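PDB 1AHS: core protein VP7 from African horsesickness virus, which forms, as homotrimers, the surface of the viral core and binds the structural protein VP3. Local coordinates for residues S76-D88 with A104-L118. Sequence-based numbering, arbitrary orientation.
Sequences SLESAPGTFVTVD and APVNVGNPGARRSIL
Antiparallel strands 84-87 and 106-110 pair at the middle of a sheet in the beta-sandwich top domain of VP7, and residues 77-83, leading into the first strand, continue the contact with 111-118, which follow the second. Phe84 with Gly109 and Thr86 with Asn107 are hydrogen-bonded pairs, Phe84 N lying 3.0 Å from Gly109 O; Val85 with Val108, between them, and Val87 with Val106, beyond Thr86, are non-hydrogen-bonded pairs. The Phe84 ring folds back over its own strand partner: with CG between the backbone N and the carbonyl carbon (chi1 62°), one face lies on Gly109, whose CA is 4.0 Å from the ring centroid in a CH-pi contact. Glycine suits the site, since a CB would collide with the ring. On the other side of the sheet the branched valines turn inward, Val85 CG2 meeting Val108 CG2 at 3.8 Å and Leu118 CD2 at 4.1 Å.

At the Phe84 end of the pair, small serines knit the chain together. Ser116 OG accepts from Ala80 N at 2.7 Å and donates to Asn110 OD1 from above its carbonyl plane, while Asn110 ND2 bonds in plane to Arg114 O and also reaches Asp38 O, so the amide's rotation is fixed. Ser79 OG takes the Ile117 N-H at 3.3 Å and bonds to Leu66 O as well. Farther out, Leu77 CD2 lies over one face of the Arg115 guanidinium, toward its rim, and a water links Glu78 O to Arg115 O.

Strands 41-44 and 90-92 flank the pair, and Val85 and Val87 pack against Trp63 and Phe61 of strand 59-65 in the facing sheet.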
# COMPACT_ATOMS: atom_id res chain seq x y z
N SER B 76 -5.76 -14.02 8.67
CA SER B 76 -6.01 -12.73 9.29
C SER B 76 -5.70 -12.68 10.77
O SER B 76 -6.08 -13.56 11.54
CB SER B 76 -7.44 -12.28 9.07
OG SER B 76 -7.68 -12.07 7.70
N LEU B 77 -5.15 -11.57 11.20
CA LEU B 77 -4.75 -11.37 12.57
C LEU B 77 -5.15 -9.92 12.89
O LEU B 77 -5.33 -9.13 11.96
CB LEU B 77 -3.25 -11.53 12.58
CG LEU B 77 -2.53 -12.42 13.56
CD1 LEU B 77 -3.22 -13.73 13.61
CD2 LEU B 77 -1.07 -12.57 13.15
N GLU B 78 -5.42 -9.60 14.17
CA GLU B 78 -5.73 -8.20 14.57
C GLU B 78 -4.68 -7.78 15.57
O GLU B 78 -4.18 -8.59 16.37
CB GLU B 78 -7.11 -8.03 15.21
CG GLU B 78 -8.20 -8.92 14.65
CD GLU B 78 -9.59 -8.42 14.93
OE1 GLU B 78 -9.71 -7.41 15.68
OE2 GLU B 78 -10.56 -9.02 14.38
N SER B 79 -4.32 -6.50 15.50
CA SER B 79 -3.34 -5.90 16.37
C SER B 79 -3.86 -5.85 17.80
O SER B 79 -5.07 -5.60 18.05
CB SER B 79 -3.04 -4.46 15.91
OG SER B 79 -2.02 -4.44 14.93
N ALA B 80 -2.93 -6.06 18.73
CA ALA B 80 -3.23 -6.01 20.14
C ALA B 80 -3.62 -4.59 20.62
O ALA B 80 -3.23 -3.56 20.06
CB ALA B 80 -2.06 -6.51 20.91
N PRO B 81 -4.48 -4.51 21.64
CA PRO B 81 -4.83 -3.16 22.10
C PRO B 81 -3.71 -2.60 22.99
O PRO B 81 -2.76 -3.32 23.35
CB PRO B 81 -6.11 -3.42 22.88
CG PRO B 81 -5.81 -4.79 23.50
CD PRO B 81 -5.19 -5.55 22.40
N GLY B 82 -3.76 -1.31 23.27
CA GLY B 82 -2.74 -0.73 24.12
C GLY B 82 -1.37 -0.45 23.53
O GLY B 82 -0.41 -0.27 24.27
N THR B 83 -1.26 -0.46 22.20
CA THR B 83 -0.01 -0.14 21.54
C THR B 83 0.23 1.36 21.77
O THR B 83 -0.74 2.14 21.81
CB THR B 83 -0.13 -0.40 20.03
OG1 THR B 83 -1.27 0.28 19.51
CG2 THR B 83 -0.26 -1.86 19.74
N PHE B 84 1.48 1.77 22.00
CA PHE B 84 1.77 3.21 22.20
C PHE B 84 3.06 3.63 21.50
O PHE B 84 3.90 2.79 21.15
CB PHE B 84 1.83 3.63 23.70
CG PHE B 84 2.91 2.95 24.49
CD1 PHE B 84 4.23 3.36 24.38
CD2 PHE B 84 2.62 1.85 25.26
CE1 PHE B 84 5.26 2.68 25.02
CE2 PHE B 84 3.63 1.17 25.91
CZ PHE B 84 4.96 1.58 25.79
N VAL B 85 3.21 4.93 21.31
CA VAL B 85 4.39 5.49 20.67
C VAL B 85 4.74 6.74 21.52
O VAL B 85 3.85 7.51 21.88
CB VAL B 85 4.05 5.87 19.19
CG1 VAL B 85 5.10 6.78 18.60
CG2 VAL B 85 3.94 4.62 18.35
N THR B 86 5.98 6.83 22.00
CA THR B 86 6.36 8.03 22.73
C THR B 86 7.44 8.76 21.93
O THR B 86 8.28 8.12 21.28
CB THR B 86 6.86 7.75 24.17
OG1 THR B 86 7.99 6.87 24.16
CG2 THR B 86 5.79 7.13 24.97
N VAL B 87 7.32 10.08 21.81
CA VAL B 87 8.34 10.87 21.13
C VAL B 87 8.93 11.86 22.17
O VAL B 87 8.23 12.77 22.65
CB VAL B 87 7.81 11.66 19.93
CG1 VAL B 87 8.95 12.42 19.29
CG2 VAL B 87 7.21 10.73 18.90
N ASP B 88 10.19 11.64 22.53
CA ASP B 88 10.90 12.48 23.52
C ASP B 88 10.24 12.25 24.86
O ASP B 88 10.05 13.19 25.64
CB ASP B 88 10.82 13.99 23.19
CG ASP B 88 12.11 14.77 23.53
OD1 ASP B 88 13.06 14.20 24.12
OD2 ASP B 88 12.19 15.96 23.14
N ALA B 104 15.38 13.35 18.68
CA ALA B 104 14.74 12.78 19.86
C ALA B 104 14.34 11.32 19.70
O ALA B 104 14.04 10.84 18.57
CB ALA B 104 13.55 13.63 20.27
N PRO B 105 14.33 10.57 20.82
CA PRO B 105 13.96 9.15 20.84
C PRO B 105 12.47 8.88 20.55
O PRO B 105 11.60 9.58 21.08
CB PRO B 105 14.36 8.72 22.25
CG PRO B 105 14.07 9.93 23.04
CD PRO B 105 14.65 11.03 22.19
N VAL B 106 12.21 7.94 19.63
CA VAL B 106 10.85 7.52 19.29
C VAL B 106 10.77 6.08 19.77
O VAL B 106 11.54 5.25 19.29
CB VAL B 106 10.63 7.57 17.79
CG1 VAL B 106 9.29 6.99 17.45
CG2 VAL B 106 10.65 9.01 17.34
N ASN B 107 9.98 5.82 20.81
CA ASN B 107 9.85 4.45 21.35
C ASN B 107 8.49 3.93 20.98
O ASN B 107 7.48 4.64 20.96
CB ASN B 107 10.07 4.36 22.85
CG ASN B 107 11.46 4.81 23.27
OD1 ASN B 107 12.45 4.14 23.05
ND2 ASN B 107 11.52 5.96 23.90
N VAL B 108 8.47 2.64 20.79
CA VAL B 108 7.28 2.01 20.31
C VAL B 108 7.01 0.85 21.27
O VAL B 108 7.95 0.21 21.77
CB VAL B 108 7.63 1.61 18.85
CG1 VAL B 108 8.17 0.21 18.74
CG2 VAL B 108 6.58 1.98 17.92
N GLY B 109 5.75 0.66 21.65
CA GLY B 109 5.48 -0.43 22.56
C GLY B 109 4.23 -1.21 22.25
O GLY B 109 3.23 -0.65 21.81
N ASN B 110 4.30 -2.51 22.49
CA ASN B 110 3.17 -3.42 22.29
C ASN B 110 3.04 -4.28 23.55
O ASN B 110 3.49 -5.43 23.57
CB ASN B 110 3.39 -4.31 21.05
CG ASN B 110 2.22 -5.23 20.76
OD1 ASN B 110 1.05 -4.81 20.74
ND2 ASN B 110 2.52 -6.48 20.50
N PRO B 111 2.51 -3.70 24.65
CA PRO B 111 2.36 -4.45 25.90
C PRO B 111 1.34 -5.58 25.82
O PRO B 111 1.47 -6.57 26.54
CB PRO B 111 1.92 -3.37 26.87
CG PRO B 111 1.14 -2.43 26.02
CD PRO B 111 2.04 -2.31 24.83
N GLY B 112 0.38 -5.43 24.90
CA GLY B 112 -0.69 -6.40 24.68
C GLY B 112 -0.27 -7.85 24.55
O GLY B 112 0.92 -8.15 24.45
N ALA B 113 -1.24 -8.76 24.47
CA ALA B 113 -0.92 -10.20 24.38
C ALA B 113 -0.88 -10.89 23.01
O ALA B 113 -0.83 -12.11 22.96
CB ALA B 113 -1.83 -11.01 25.33
N ARG B 114 -0.96 -10.14 21.92
CA ARG B 114 -0.89 -10.74 20.62
C ARG B 114 0.01 -9.86 19.76
O ARG B 114 0.40 -8.79 20.21
CB ARG B 114 -2.28 -10.93 20.03
CG ARG B 114 -3.15 -9.73 19.98
CD ARG B 114 -4.50 -10.03 19.30
NE ARG B 114 -5.65 -9.85 20.20
CZ ARG B 114 -6.57 -8.88 20.12
NH1 ARG B 114 -6.50 -7.95 19.18
NH2 ARG B 114 -7.55 -8.81 21.02
N ARG B 115 0.41 -10.33 18.59
CA ARG B 115 1.27 -9.56 17.72
C ARG B 115 0.58 -8.33 17.18
O ARG B 115 -0.64 -8.28 17.12
CB ARG B 115 1.73 -10.44 16.58
CG ARG B 115 2.66 -11.52 17.06
CD ARG B 115 2.86 -12.56 15.99
NE ARG B 115 1.70 -13.45 15.83
CZ ARG B 115 1.69 -14.50 15.01
NH1 ARG B 115 2.76 -14.80 14.27
NH2 ARG B 115 0.63 -15.30 14.98
N SER B 116 1.37 -7.32 16.79
CA SER B 116 0.80 -6.10 16.24
C SER B 116 1.71 -5.52 15.16
O SER B 116 2.89 -5.84 15.13
CB SER B 116 0.63 -5.05 17.34
OG SER B 116 -0.28 -5.48 18.34
N ILE B 117 1.15 -4.73 14.23
CA ILE B 117 1.99 -4.07 13.23
C ILE B 117 1.61 -2.60 13.32
O ILE B 117 0.43 -2.29 13.39
CB ILE B 117 1.74 -4.52 11.79
CG1 ILE B 117 2.12 -5.97 11.57
CG2 ILE B 117 2.65 -3.77 10.84
CD1 ILE B 117 1.91 -6.37 10.16
N LEU B 118 2.60 -1.70 13.42
CA LEU B 118 2.33 -0.26 13.47
C LEU B 118 2.84 0.35 12.19
O LEU B 118 3.95 0.02 11.72
CB LEU B 118 3.08 0.40 14.62
CG LEU B 118 2.52 0.42 16.03
CD1 LEU B 118 1.97 -0.91 16.46
CD2 LEU B 118 3.64 0.80 16.93
O HOH W 1 -2.44 -10.58 16.60